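NegoA.19184.a (Neisseria gonorrhoeae, PDB 5UEB) is of unknown function, belongs to the DUF4265 family and folds into two antiparallel beta sheets, one of them accompanied by two helices. Local coordinates at residues 36-41 with 54-59; 44-49 with 104-109. One frame throughout, in Å; residues are numbered along the deposited sequence.

How the contacts relate
Contact 1 lies within one sheet and contact 2 joins two. In contact 1, residues 36-41 and 54-59 include parts of neighbouring strands 39-41 and 56-62 of the five-stranded sheet; its centre is about 15 Å from the centre of the chain. In contact 2, the loop 44-49 after strand 39-41 meets the end of strand 102-105 in the four-stranded sheet; its centre is about 7 Å from the chain centre. Both are partly buried, and their centres are 20 Å apart. The 44-49 loop lies in sequence between the two segments of contact 1. Contact 1 is held by backbone bonds and aliphatic packing. Contact 2 has one arginine-carbonyl bond and a leucine against the guanidinium.

Contact 1 of 2, residues 36-41 with 54-59; sequences DGNFLI and NDIVAI
F39 and V57 form an antiparallel hydrogen-bonded pair with side chains on the same face of the sheet. F39 N reaches V57 O at 2.8 Å, and V57 N returns to F39 O. F39 chi1 is -172°, which sets CG beside the carbonyl carbon, and the ring leads away from strand 56-59. The closest side-chain touches are therefore made by F39 CB, with I59 CG2 at 3.6 Å and V57 CG2 at 3.9 Å. The same two methyls lie obliquely beside the ring. The F39 side chain also touches L13 of strand 10-18 and I33 of strand 24-33. Strand 39-41 is the middle strand of the five-stranded antiparallel sheet, between 24-33 and 56-62. I41 and V57 cross at about a right angle, with I41 CD1 3.8 Å from V57 CG1. On the other face, in the non-hydrogen-bonded pair L40 and I56, L40 CD1 touches I56 CG1 and lies 3.5 Å from N54 O. N38 lays its CB against I56 CG2 and its OD1 near A58 CA. The pairing continues at I41: its N donates to D55 O (N-H...O angle 173°), and N54 N donates to its O. At the opposite end, D36 OD1 accepts from N38 N at 2.9 Å, from above the carboxylate plane, forming an Asx turn. A weak bond from N38 ND2 to D36 OD2 restrains the amide. One water gives to G37 O and N38 OD1 and accepts from I59 N at 2.9 Å. The backbone bonds set the register, aliphatic branches meet on both faces, and the water carries the polar link past the last direct bond.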
ATOM      1  N   ASP B  36      -7.333  -8.937 -18.890  1.00 15.01           N
ATOM      2  CA  ASP B  36      -6.627  -9.761 -17.914  1.00 14.33           C
ATOM      3  C   ASP B  36      -7.375  -9.907 -16.591  1.00 16.06           C
ATOM      4  O   ASP B  36      -6.838 -10.517 -15.656  1.00 19.35           O
ATOM      5  CB  ASP B  36      -5.214  -9.221 -17.672  1.00 18.21           C
ATOM      6  CG  ASP B  36      -5.202  -7.813 -17.086  1.00 18.61           C
ATOM      7  OD1 ASP B  36      -6.272  -7.250 -16.797  1.00 15.46           O
ATOM      8  OD2 ASP B  36      -4.096  -7.253 -16.909  1.00 21.35           O
ATOM      9  N   GLY B  37      -8.584  -9.363 -16.484  1.00 12.42           N
ATOM     10  CA  GLY B  37      -9.344  -9.451 -15.258  1.00 14.71           C
ATOM     11  C   GLY B  37      -9.091  -8.333 -14.274  1.00 15.55           C
ATOM     12  O   GLY B  37      -9.734  -8.305 -13.215  1.00 15.83           O
ATOM     13  N   ASN B  38      -8.172  -7.421 -14.576  1.00 11.76           N
ATOM     14  CA  ASN B  38      -7.944  -6.265 -13.720  1.00 10.89           C
ATOM     15  C   ASN B  38      -8.919  -5.149 -14.080  1.00 10.64           C
ATOM     16  O   ASN B  38      -9.758  -5.288 -14.975  1.00 12.20           O
ATOM     17  CB  ASN B  38      -6.493  -5.810 -13.825  1.00 12.37           C
ATOM     18  CG  ASN B  38      -5.537  -6.813 -13.206  1.00 16.05           C
ATOM     19  OD1 ASN B  38      -5.814  -7.358 -12.136  1.00 17.81           O
ATOM     20  ND2 ASN B  38      -4.428  -7.089 -13.887  1.00 18.33           N
ATOM     21  N   PHE B  39      -8.819  -4.025 -13.368  1.00 13.00           N
ATOM     22  CA  PHE B  39      -9.830  -2.970 -13.412  1.00  9.76           C
ATOM     23  C   PHE B  39      -9.140  -1.643 -13.709  1.00  9.46           C
ATOM     24  O   PHE B  39      -8.232  -1.232 -12.973  1.00 10.78           O
ATOM     25  CB  PHE B  39     -10.555  -2.921 -12.062  1.00 11.31           C
ATOM     26  CG  PHE B  39     -11.757  -2.007 -12.009  1.00 11.74           C
ATOM     27  CD1 PHE B  39     -11.612  -0.627 -11.910  1.00 11.90           C
ATOM     28  CD2 PHE B  39     -13.039  -2.540 -11.963  1.00 13.15           C
ATOM     29  CE1 PHE B  39     -12.731   0.199 -11.812  1.00 11.89           C
ATOM     30  CE2 PHE B  39     -14.162  -1.718 -11.873  1.00 13.41           C
ATOM     31  CZ  PHE B  39     -14.012  -0.354 -11.807  1.00 12.14           C
ATOM     32  N   LEU B  40      -9.556  -0.979 -14.785  1.00 10.71           N
ATOM     33  CA  LEU B  40      -9.042   0.343 -15.134  1.00  9.05           C
ATOM     34  C   LEU B  40      -9.928   1.401 -14.485  1.00  9.64           C
ATOM     35  O   LEU B  40     -11.114   1.496 -14.809  1.00 10.70           O
ATOM     36  CB  LEU B  40      -9.042   0.516 -16.654  1.00 11.34           C
ATOM     37  CG  LEU B  40      -8.636   1.885 -17.223  1.00 11.42           C
ATOM     38  CD1 LEU B  40      -7.176   2.164 -16.910  1.00 13.32           C
ATOM     39  CD2 LEU B  40      -8.884   1.946 -18.740  1.00 12.59           C
ATOM     40  N   ILE B  41      -9.358   2.190 -13.568  1.00  9.33           N
ATOM     41  CA  ILE B  41     -10.109   3.233 -12.876  1.00  9.49           C
ATOM     42  C   ILE B  41     -10.326   4.402 -13.825  1.00  9.26           C
ATOM     43  O   ILE B  41      -9.369   4.911 -14.421  1.00 11.54           O
ATOM     44  CB  ILE B  41      -9.351   3.675 -11.610  1.00  9.63           C
ATOM     45  CG1 ILE B  41      -9.324   2.526 -10.595  1.00 10.63           C
ATOM     46  CG2 ILE B  41      -9.995   4.924 -11.003  1.00 13.04           C
ATOM     47  CD1 ILE B  41      -8.404   2.804  -9.384  1.00 13.49           C
ATOM     48  N   ASN B  54      -7.013   6.344 -14.177  1.00 10.22           N
ATOM     49  CA  ASN B  54      -6.339   5.474 -15.134  1.00 10.43           C
ATOM     50  C   ASN B  54      -5.313   4.540 -14.504  1.00 10.22           C
ATOM     51  O   ASN B  54      -4.614   3.831 -15.232  1.00 11.54           O
ATOM     52  CB  ASN B  54      -5.820   6.222 -16.369  1.00 11.14           C
ATOM     53  CG  ASN B  54      -6.956   6.768 -17.215  1.00 13.40           C
ATOM     54  OD1 ASN B  54      -8.011   6.137 -17.319  1.00 18.57           O
ATOM     55  ND2 ASN B  54      -6.757   7.930 -17.816  1.00 15.19           N
ATOM     56  N   ASP B  55      -5.252   4.462 -13.171  1.00 10.21           N
ATOM     57  CA  ASP B  55      -4.543   3.360 -12.530  1.00 10.24           C
ATOM     58  C   ASP B  55      -5.232   2.039 -12.873  1.00 10.13           C
ATOM     59  O   ASP B  55      -6.453   1.981 -13.067  1.00 11.72           O
ATOM     60  CB  ASP B  55      -4.578   3.522 -11.004  1.00  9.81           C
ATOM     61  CG  ASP B  55      -3.575   4.552 -10.477  1.00 13.89           C
ATOM     62  OD1 ASP B  55      -2.789   5.142 -11.259  1.00 14.21           O
ATOM     63  OD2 ASP B  55      -3.578   4.765  -9.245  1.00 13.56           O
ATOM     64  N   ILE B  56      -4.441   0.966 -12.941  1.00 11.83           N
ATOM     65  CA  ILE B  56      -4.956  -0.388 -13.133  1.00 11.46           C
ATOM     66  C   ILE B  56      -4.787  -1.138 -11.821  1.00 14.57           C
ATOM     67  O   ILE B  56      -3.691  -1.157 -11.248  1.00 13.58           O
ATOM     68  CB  ILE B  56      -4.239  -1.115 -14.285  1.00 13.47           C
ATOM     69  CG1 ILE B  56      -4.481  -0.395 -15.611  1.00 15.19           C
ATOM     70  CG2 ILE B  56      -4.726  -2.562 -14.398  1.00 14.15           C
ATOM     71  CD1 ILE B  56      -3.596  -0.899 -16.756  1.00 17.37           C
ATOM     72  N   VAL B  57      -5.868  -1.738 -11.335  1.00 12.08           N
ATOM     73  CA  VAL B  57      -5.875  -2.362 -10.020  1.00 12.38           C
ATOM     74  C   VAL B  57      -6.430  -3.774 -10.122  1.00 11.57           C
ATOM     75  O   VAL B  57      -7.217  -4.096 -11.022  1.00 12.02           O
ATOM     76  CB  VAL B  57      -6.669  -1.542  -8.975  1.00 10.06           C
ATOM     77  CG1 VAL B  57      -6.083  -0.132  -8.824  1.00 11.86           C
ATOM     78  CG2 VAL B  57      -8.153  -1.491  -9.350  1.00 12.79           C
ATOM     79  N   ALA B  58      -5.993  -4.621  -9.201  1.00 12.37           N
ATOM     80  CA  ALA B  58      -6.535  -5.958  -9.026  1.00 11.90           C
ATOM     81  C   ALA B  58      -7.724  -5.906  -8.079  1.00 11.99           C
ATOM     82  O   ALA B  58      -7.794  -5.061  -7.182  1.00 14.26           O
ATOM     83  CB  ALA B  58      -5.475  -6.896  -8.456  1.00 15.40           C
ATOM     84  N   ILE B  59      -8.662  -6.832  -8.278  1.00 14.41           N
ATOM     85  CA  ILE B  59      -9.940  -6.791  -7.588  1.00 13.56           C
ATOM     86  C   ILE B  59     -10.231  -8.152  -6.970  1.00 14.31           C
ATOM     87  O   ILE B  59      -9.649  -9.175  -7.342  1.00 17.14           O
ATOM     88  CB  ILE B  59     -11.076  -6.375  -8.539  1.00 15.93           C
ATOM     89  CG1 ILE B  59     -11.200  -7.393  -9.667  1.00 15.67           C
ATOM     90  CG2 ILE B  59     -10.787  -4.994  -9.127  1.00 18.94           C
ATOM     91  CD1 ILE B  59     -12.293  -7.045 -10.710  1.00 17.18           C
TER
HETATM   92  O   HOH W   1      -8.055  -8.602 -10.553  1.00 18.77           O

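Contact 2 of 2, residues 44-49 with 104-109; sequences IPLFAP and RKNGEN. With EDO (1,2-ethanediol), chain N.
R104 NH1 donates to I44 O at 2.9 Å, with an N-H...O angle of 159°. The oxygen lies close to the guanidinium plane, but NH1 stands above the carbonyl plane of I44. R104 gets there by running out extended from CG to NE (chi1 -177°). L46 crosses this arm at about a right angle. Its CD1 sits over the centre of one guanidinium face, 3.8 Å from R104 CZ, and its CD2 rests on R104 CD. At the start of the arm, CB of R104 is 4.1 Å from CB of I44. The contact joins the loop after strand 39-41 to strand 102-105, an outermost strand of the four-stranded antiparallel sheet, and so bridges the two sheets of the chain. E27 braces the loop by accepting from the backbone N atoms of L46, F47 and A48. It also forms a long, weak ion pair with R104. N106 reaches the loop from just beyond the strand. Its ND2 is 3.7 Å from L46 CD1, while its OD1 meets F47 CZ at the ring edge, also at 3.7 Å. The amide and ring planes stand 86° apart. The F47 ring also meets that of Y110.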
ATOM      1  N   ILE B  44     -11.676  10.216 -11.114  1.00  9.97           N
ATOM      2  CA  ILE B  44     -10.710  10.759 -10.154  1.00  9.93           C
ATOM      3  C   ILE B  44     -11.180  10.395  -8.749  1.00 11.54           C
ATOM      4  O   ILE B  44     -12.293  10.780  -8.364  1.00 12.30           O
ATOM      5  CB  ILE B  44     -10.610  12.279 -10.300  1.00 10.46           C
ATOM      6  CG1 ILE B  44     -10.166  12.643 -11.713  1.00 12.58           C
ATOM      7  CG2 ILE B  44      -9.613  12.840  -9.271  1.00 12.65           C
ATOM      8  CD1 ILE B  44     -10.305  14.117 -12.016  1.00 14.83           C
ATOM      9  N   PRO B  45     -10.390   9.676  -7.949  1.00 11.48           N
ATOM     10  CA  PRO B  45     -10.841   9.333  -6.592  1.00 10.94           C
ATOM     11  C   PRO B  45     -11.009  10.589  -5.745  1.00 12.83           C
ATOM     12  O   PRO B  45     -10.136  11.457  -5.717  1.00 12.59           O
ATOM     13  CB  PRO B  45      -9.709   8.443  -6.058  1.00 12.63           C
ATOM     14  CG  PRO B  45      -9.033   7.893  -7.313  1.00 13.33           C
ATOM     15  CD  PRO B  45      -9.093   9.053  -8.279  1.00 11.93           C
ATOM     16  N   LEU B  46     -12.156  10.687  -5.063  1.00 11.96           N
ATOM     17  CA  LEU B  46     -12.443  11.859  -4.244  1.00 13.06           C
ATOM     18  C   LEU B  46     -11.733  11.800  -2.901  1.00 12.32           C
ATOM     19  O   LEU B  46     -11.242  12.825  -2.414  1.00 13.72           O
ATOM     20  CB  LEU B  46     -13.953  12.001  -4.023  1.00 12.81           C
ATOM     21  CG  LEU B  46     -14.768  12.459  -5.234  1.00 14.87           C
ATOM     22  CD1 LEU B  46     -16.262  12.364  -4.908  1.00 18.95           C
ATOM     23  CD2 LEU B  46     -14.381  13.886  -5.607  1.00 16.60           C
ATOM     24  N   PHE B  47     -11.689  10.620  -2.273  1.00 12.62           N
ATOM     25  CA  PHE B  47     -11.229  10.511  -0.888  1.00 12.59           C
ATOM     26  C   PHE B  47     -10.230   9.384  -0.657  1.00 13.94           C
ATOM     27  O   PHE B  47      -9.339   9.514   0.194  1.00 16.06           O
ATOM     28  CB  PHE B  47     -12.420  10.293   0.047  1.00 17.41           C
ATOM     29  CG  PHE B  47     -13.450  11.372  -0.033  1.00 18.26           C
ATOM     30  CD1 PHE B  47     -13.197  12.622   0.500  1.00 24.03           C
ATOM     31  CD2 PHE B  47     -14.668  11.136  -0.646  1.00 23.43           C
ATOM     32  CE1 PHE B  47     -14.145  13.622   0.419  1.00 30.49           C
ATOM     33  CE2 PHE B  47     -15.616  12.132  -0.728  1.00 26.25           C
ATOM     34  CZ  PHE B  47     -15.349  13.373  -0.203  1.00 25.77           C
ATOM     35  N   ALA B  48     -10.378   8.271  -1.362  1.00 14.38           N
ATOM     36  CA  ALA B  48      -9.506   7.135  -1.120  1.00 14.21           C
ATOM     37  C   ALA B  48      -8.076   7.514  -1.488  1.00 14.04           C
ATOM     38  O   ALA B  48      -7.849   8.092  -2.561  1.00 15.64           O
ATOM     39  CB  ALA B  48      -9.955   5.922  -1.932  1.00 16.10           C
ATOM     40  N   PRO B  49      -7.102   7.235  -0.636  1.00 13.61           N
ATOM     41  CA  PRO B  49      -5.724   7.640  -0.919  1.00 14.70           C
ATOM     42  C   PRO B  49      -4.989   6.646  -1.810  1.00 16.40           C
ATOM     43  O   PRO B  49      -5.401   5.496  -1.993  1.00 14.79           O
ATOM     44  CB  PRO B  49      -5.088   7.674   0.479  1.00 17.83           C
ATOM     45  CG  PRO B  49      -5.851   6.643   1.250  1.00 18.92           C
ATOM     46  CD  PRO B  49      -7.270   6.721   0.738  1.00 16.01           C
ATOM     47  N   ARG B 104     -12.770  17.039 -10.378  1.00 14.79           N
ATOM     48  CA  ARG B 104     -14.018  16.379 -10.017  1.00 13.98           C
ATOM     49  C   ARG B 104     -14.528  17.027  -8.739  1.00 13.59           C
ATOM     50  O   ARG B 104     -13.794  17.096  -7.751  1.00 15.18           O
ATOM     51  CB  ARG B 104     -13.787  14.876  -9.789  1.00 12.75           C
ATOM     52  CG  ARG B 104     -15.078  14.117  -9.482  1.00 13.56           C
ATOM     53  CD  ARG B 104     -14.832  12.655  -9.165  1.00 13.90           C
ATOM     54  NE  ARG B 104     -16.079  12.016  -8.751  1.00 15.21           N
ATOM     55  CZ  ARG B 104     -16.173  10.769  -8.306  1.00 17.79           C
ATOM     56  NH1 ARG B 104     -15.090  10.013  -8.206  1.00 14.59           N
ATOM     57  NH2 ARG B 104     -17.357  10.288  -7.948  1.00 16.98           N
ATOM     58  N   LYS B 105     -15.769  17.515  -8.761  1.00 16.17           N
ATOM     59  CA  LYS B 105     -16.376  18.179  -7.609  1.00 16.28           C
ATOM     60  C   LYS B 105     -17.025  17.174  -6.668  1.00 19.79           C
ATOM     61  O   LYS B 105     -17.524  16.125  -7.089  1.00 20.47           O
ATOM     62  CB  LYS B 105     -17.464  19.158  -8.059  1.00 21.18           C
ATOM     63  CG  LYS B 105     -17.004  20.292  -8.949  1.00 24.53           C
ATOM     64  CD  LYS B 105     -18.190  21.088  -9.494  1.00 32.25           C
ATOM     65  CE  LYS B 105     -19.022  21.700  -8.375  1.00 39.82           C
ATOM     66  NZ  LYS B 105     -20.190  22.466  -8.902  1.00 41.09           N
ATOM     67  N   ASN B 106     -17.039  17.518  -5.377  1.00 18.85           N
ATOM     68  CA  ASN B 106     -17.940  16.898  -4.405  1.00 18.62           C
ATOM     69  C   ASN B 106     -18.627  18.055  -3.686  1.00 23.19           C
ATOM     70  O   ASN B 106     -18.123  18.563  -2.681  1.00 27.32           O
ATOM     71  CB  ASN B 106     -17.223  15.967  -3.439  1.00 21.69           C
ATOM     72  CG  ASN B 106     -18.195  15.161  -2.592  1.00 27.97           C
ATOM     73  OD1 ASN B 106     -18.281  15.342  -1.378  1.00 35.80           O
ATOM     74  ND2 ASN B 106     -18.958  14.288  -3.242  1.00 30.63           N
ATOM     75  N   GLY B 107     -19.777  18.475  -4.209  1.00 25.30           N
ATOM     76  CA  GLY B 107     -20.383  19.673  -3.673  1.00 24.16           C
ATOM     77  C   GLY B 107     -19.621  20.906  -4.139  1.00 23.51           C
ATOM     78  O   GLY B 107     -18.787  20.859  -5.051  1.00 23.95           O
ATOM     79  N   GLU B 108     -19.893  22.022  -3.467  1.00 25.38           N
ATOM     80  CA  GLU B 108     -19.395  23.318  -3.909  1.00 27.22           C
ATOM     81  C   GLU B 108     -18.031  23.687  -3.340  1.00 28.55           C
ATOM     82  O   GLU B 108     -17.392  24.603  -3.868  1.00 29.24           O
ATOM     83  CB  GLU B 108     -20.402  24.415  -3.562  1.00 29.24           C
ATOM     84  CG  GLU B 108     -21.715  24.249  -4.298  1.00 40.77           C
ATOM     85  CD  GLU B 108     -21.523  24.207  -5.803  1.00 43.52           C
ATOM     86  OE1 GLU B 108     -21.163  25.251  -6.386  1.00 45.83           O
ATOM     87  OE2 GLU B 108     -21.718  23.128  -6.402  1.00 41.15           O
ATOM     88  N   ASN B 109     -17.562  23.007  -2.293  1.00 22.67           N
ATOM     89  CA  ASN B 109     -16.350  23.433  -1.602  1.00 22.41           C
ATOM     90  C   ASN B 109     -15.225  22.405  -1.640  1.00 21.56           C
ATOM     91  O   ASN B 109     -14.227  22.573  -0.928  1.00 19.33           O
ATOM     92  CB  ASN B 109     -16.662  23.810  -0.151  1.00 23.54           C
ATOM     93  CG  ASN B 109     -17.746  24.856  -0.046  1.00 30.73           C
ATOM     94  OD1 ASN B 109     -18.869  24.557   0.350  1.00 39.43           O
ATOM     95  ND2 ASN B 109     -17.418  26.091  -0.407  1.00 41.65           N
TER
HETATM   96  C1  EDO N 207      -4.526   2.115  -1.254  1.00 42.44           C
HETATM   97  O1  EDO N 207      -3.695   1.410  -2.185  1.00 47.76           O
HETATM   98  C2  EDO N 207      -5.949   2.255  -1.785  1.00 33.29           C
HETATM   99  O2  EDO N 207      -6.742   2.993  -0.847  1.00 35.54           O